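Local coordinates for chitinase (Paenibacillus sp. FPU-7, PDB 5GZT), which probably hydrolyses internal beta-1,4 linkages between N-acetylglucosamine units in chitin and chitodextrins, acting as an endochitinase, at residues Gly32-Leu42 and Phe52-Leu60. Residues are numbered along the deposited sequence; the frame is centred on the assembly and turned at random.
Sequences GEVIIAGSVKL and FEKVVLKDL. With NA (sodium ion), chain C; FMT (formic acid), chain K.
Val34, Ile35 and Ile36 pair in parallel with Val55, Val56 and Leu57, strands of two successive coils of a right-handed parallel beta-helix in the N-terminal part of the chain, and illustrate how such a coil satisfies its backbone. Four hydrogen bonds zigzag between the strands: Val34 N reaches Lys54 O at 2.9 Å, Val56 N gives to Val34 O, Ile36 N meets Val56 O at 2.8 Å, and Lys58 N closes the series on Ile36 O. The alternate backbone groups, those of Glu33, Ile35 and Ala37, hydrogen-bond instead to Val12 and Val14 of strand 12-14. Inside the coil, Val34, Ile36, Val55 and Leu57 form an apolar core, with Ile36 CD1 3.7 Å from Val55 CG1. Leu42, on the next side of the coil, lays CD1 over one face of the Phe52 ring as a CH-pi contact, while Val34, with CG1 anti to the backbone N (chi1 -172°), turns its other methyl, CG2, obliquely to the ring. On the outer surface the extended Glu33 runs alongside Lys54, its OE1 4.4 Å from Lys54 NZ, near but short of a salt bridge, and Glu33 OE2 lies 3.5 Å from Val56 CG2. Cut back to alanine, Glu33 would probably leave the Lys54 ammonium without this nearby negative charge and take one neighbour from Val56 CG2. Lys41 NZ donates to a formic acid. A sodium ion is bound by Glu44, Thr50, Ser72 and Phe52, with Phe52 O 2.5 Å from the metal.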
loop_
_atom_site.group_PDB
_atom_site.type_symbol
_atom_site.label_atom_id
_atom_site.label_comp_id
_atom_site.label_asym_id
_atom_site.label_seq_id
_atom_site.Cartn_x
_atom_site.Cartn_y
_atom_site.Cartn_z
ATOM N N GLY B 32 29.691 40.020 -43.854
ATOM C CA GLY B 32 30.274 40.231 -42.542
ATOM C C GLY B 32 29.493 41.311 -41.835
ATOM O O GLY B 32 28.306 41.525 -42.141
ATOM N N GLU B 33 30.169 41.985 -40.900
ATOM C CA GLU B 33 29.577 43.044 -40.114
ATOM C C GLU B 33 29.422 44.267 -41.011
ATOM O O GLU B 33 30.419 44.737 -41.576
ATOM C CB GLU B 33 30.462 43.392 -38.871
ATOM C CG GLU B 33 30.058 44.663 -38.087
ATOM C CD GLU B 33 30.890 44.946 -36.825
ATOM O OE1 GLU B 33 31.216 43.971 -36.145
ATOM O OE2 GLU B 33 31.187 46.128 -36.504
ATOM N N VAL B 34 28.205 44.824 -41.062
ATOM C CA VAL B 34 27.963 46.118 -41.717
ATOM C C VAL B 34 28.079 47.309 -40.742
ATOM O O VAL B 34 27.305 47.415 -39.775
ATOM C CB VAL B 34 26.543 46.150 -42.360
ATOM C CG1 VAL B 34 26.363 47.406 -43.204
ATOM C CG2 VAL B 34 26.244 44.868 -43.135
ATOM N N ILE B 35 28.978 48.243 -41.008
ATOM C CA ILE B 35 29.198 49.385 -40.151
ATOM C C ILE B 35 28.650 50.537 -40.907
ATOM O O ILE B 35 29.138 50.836 -42.006
ATOM C CB ILE B 35 30.731 49.676 -39.886
ATOM C CG1 ILE B 35 31.366 48.618 -38.995
ATOM C CG2 ILE B 35 30.926 51.034 -39.238
ATOM C CD1 ILE B 35 31.765 47.387 -39.758
ATOM N N ILE B 36 27.706 51.240 -40.298
ATOM C CA ILE B 36 26.953 52.295 -40.954
ATOM C C ILE B 36 27.369 53.668 -40.482
ATOM O O ILE B 36 27.158 54.057 -39.305
ATOM C CB ILE B 36 25.413 52.090 -40.817
ATOM C CG1 ILE B 36 25.047 50.713 -41.383
ATOM C CG2 ILE B 36 24.677 53.203 -41.518
ATOM C CD1 ILE B 36 23.573 50.402 -41.439
ATOM N N ALA B 37 27.936 54.419 -41.438
ATOM C CA ALA B 37 28.276 55.826 -41.270
ATOM C C ALA B 37 27.603 56.637 -42.368
ATOM O O ALA B 37 28.019 57.765 -42.657
ATOM C CB ALA B 37 29.796 56.019 -41.325
ATOM N N GLY B 38 26.584 56.062 -42.996
ATOM C CA GLY B 38 25.748 56.840 -43.875
ATOM C C GLY B 38 24.416 56.196 -44.163
ATOM O O GLY B 38 24.020 55.237 -43.516
ATOM N N SER B 39 23.745 56.765 -45.157
ATOM C CA SER B 39 22.429 56.383 -45.561
ATOM C C SER B 39 22.491 55.125 -46.392
ATOM O O SER B 39 23.362 54.969 -47.279
ATOM C CB SER B 39 21.764 57.522 -46.300
ATOM O OG SER B 39 21.654 58.617 -45.407
ATOM N N VAL B 40 21.588 54.208 -46.066
ATOM C CA VAL B 40 21.666 52.837 -46.545
ATOM C C VAL B 40 20.332 52.054 -46.391
ATOM O O VAL B 40 19.510 52.367 -45.533
ATOM C CB VAL B 40 22.803 52.084 -45.832
ATOM C CG1 VAL B 40 22.420 51.765 -44.364
ATOM C CG2 VAL B 40 23.186 50.810 -46.576
ATOM N N LYS B 41 20.150 51.022 -47.211
ATOM C CA LYS B 41 19.081 50.064 -47.015
ATOM C C LYS B 41 19.611 48.668 -47.261
ATOM O O LYS B 41 20.017 48.357 -48.372
ATOM C CB LYS B 41 17.892 50.425 -47.909
ATOM C CG LYS B 41 16.748 49.415 -47.956
ATOM C CD LYS B 41 15.501 50.122 -48.487
ATOM C CE LYS B 41 14.426 49.181 -48.970
ATOM N NZ LYS B 41 14.197 48.011 -48.092
ATOM N N LEU B 42 19.660 47.834 -46.220
ATOM C CA LEU B 42 20.065 46.443 -46.371
ATOM C C LEU B 42 18.799 45.705 -46.648
ATOM O O LEU B 42 17.742 45.964 -46.008
ATOM C CB LEU B 42 20.744 45.869 -45.126
ATOM C CG LEU B 42 21.917 46.698 -44.577
ATOM C CD1 LEU B 42 22.724 45.929 -43.532
ATOM C CD2 LEU B 42 22.869 47.227 -45.645
ATOM N N PHE B 52 23.336 38.977 -44.210
ATOM C CA PHE B 52 23.805 39.922 -43.196
ATOM C C PHE B 52 23.676 39.320 -41.825
ATOM O O PHE B 52 22.827 38.449 -41.587
ATOM C CB PHE B 52 23.047 41.227 -43.194
ATOM C CG PHE B 52 23.068 41.928 -44.484
ATOM C CD1 PHE B 52 24.147 42.705 -44.846
ATOM C CD2 PHE B 52 21.968 41.838 -45.333
ATOM C CE1 PHE B 52 24.155 43.396 -46.054
ATOM C CE2 PHE B 52 21.946 42.516 -46.554
ATOM C CZ PHE B 52 23.040 43.311 -46.913
ATOM N N GLU B 53 24.522 39.798 -40.903
ATOM C CA GLU B 53 24.369 39.388 -39.489
ATOM C C GLU B 53 24.423 40.566 -38.517
ATOM O O GLU B 53 23.370 41.029 -38.070
ATOM C CB GLU B 53 25.335 38.244 -39.156
ATOM C CG GLU B 53 24.830 36.921 -39.738
ATOM C CD GLU B 53 25.639 35.726 -39.333
ATOM O OE1 GLU B 53 26.853 35.790 -39.514
ATOM O OE2 GLU B 53 25.044 34.739 -38.877
ATOM N N LYS B 54 25.618 41.040 -38.212
ATOM C CA LYS B 54 25.801 42.141 -37.314
ATOM C C LYS B 54 25.769 43.478 -38.088
ATOM O O LYS B 54 26.337 43.633 -39.197
ATOM C CB LYS B 54 27.090 41.956 -36.470
ATOM C CG LYS B 54 27.376 43.091 -35.451
ATOM C CD LYS B 54 28.446 42.768 -34.384
ATOM C CE LYS B 54 29.153 44.023 -33.820
ATOM N NZ LYS B 54 28.333 44.903 -32.946
ATOM N N VAL B 55 25.095 44.452 -37.485
ATOM C CA VAL B 55 24.993 45.774 -38.024
ATOM C C VAL B 55 25.180 46.766 -36.886
ATOM O O VAL B 55 24.573 46.572 -35.813
ATOM C CB VAL B 55 23.579 45.996 -38.643
ATOM C CG1 VAL B 55 23.481 47.376 -39.242
ATOM C CG2 VAL B 55 23.243 44.926 -39.669
ATOM N N VAL B 56 25.937 47.837 -37.133
ATOM C CA VAL B 56 26.218 48.848 -36.131
ATOM C C VAL B 56 26.062 50.159 -36.816
ATOM O O VAL B 56 26.684 50.339 -37.858
ATOM C CB VAL B 56 27.721 48.835 -35.614
ATOM C CG1 VAL B 56 27.890 49.836 -34.458
ATOM C CG2 VAL B 56 28.198 47.456 -35.210
ATOM N N LEU B 57 25.311 51.096 -36.226
ATOM C CA LEU B 57 25.212 52.471 -36.677
ATOM C C LEU B 57 26.218 53.210 -35.823
ATOM O O LEU B 57 26.046 53.253 -34.587
ATOM C CB LEU B 57 23.786 53.054 -36.459
ATOM C CG LEU B 57 22.747 52.507 -37.468
ATOM C CD1 LEU B 57 22.637 51.010 -37.360
ATOM C CD2 LEU B 57 21.418 53.194 -37.276
ATOM N N LYS B 58 27.282 53.733 -36.428
ATOM C CA LYS B 58 28.417 54.302 -35.635
ATOM C C LYS B 58 28.271 55.755 -35.436
ATOM O O LYS B 58 27.383 56.386 -36.061
ATOM C CB LYS B 58 29.744 54.032 -36.296
ATOM C CG LYS B 58 30.188 52.590 -36.182
ATOM C CD LYS B 58 31.307 52.438 -35.179
ATOM C CE LYS B 58 31.740 51.003 -35.150
ATOM N NZ LYS B 58 32.537 50.749 -33.945
ATOM N N ASP B 59 29.119 56.317 -34.554
ATOM C CA ASP B 59 29.007 57.751 -34.220
ATOM C C ASP B 59 29.277 58.676 -35.468
ATOM O O ASP B 59 28.868 59.840 -35.467
ATOM C CB ASP B 59 29.868 58.155 -32.947
ATOM C CG ASP B 59 29.461 59.539 -32.348
ATOM O OD1 ASP B 59 28.266 59.873 -32.117
ATOM O OD2 ASP B 59 30.361 60.357 -32.099
ATOM N N LEU B 60 29.915 58.139 -36.519
ATOM C CA LEU B 60 30.165 58.890 -37.790
ATOM C C LEU B 60 28.850 59.117 -38.624
ATOM O O LEU B 60 28.803 60.016 -39.498
ATOM C CB LEU B 60 31.268 58.175 -38.600
ATOM C CG LEU B 60 32.568 57.729 -37.817
ATOM C CD1 LEU B 60 32.937 56.235 -38.005
ATOM C CD2 LEU B 60 33.776 58.647 -38.080
HETATM NA NA NA C . 20.821 37.240 -42.325
HETATM C C FMT K . 11.027 46.695 -47.897
HETATM O O1 FMT K . 11.650 47.767 -47.801
HETATM O O2 FMT K . 11.314 45.607 -47.145
#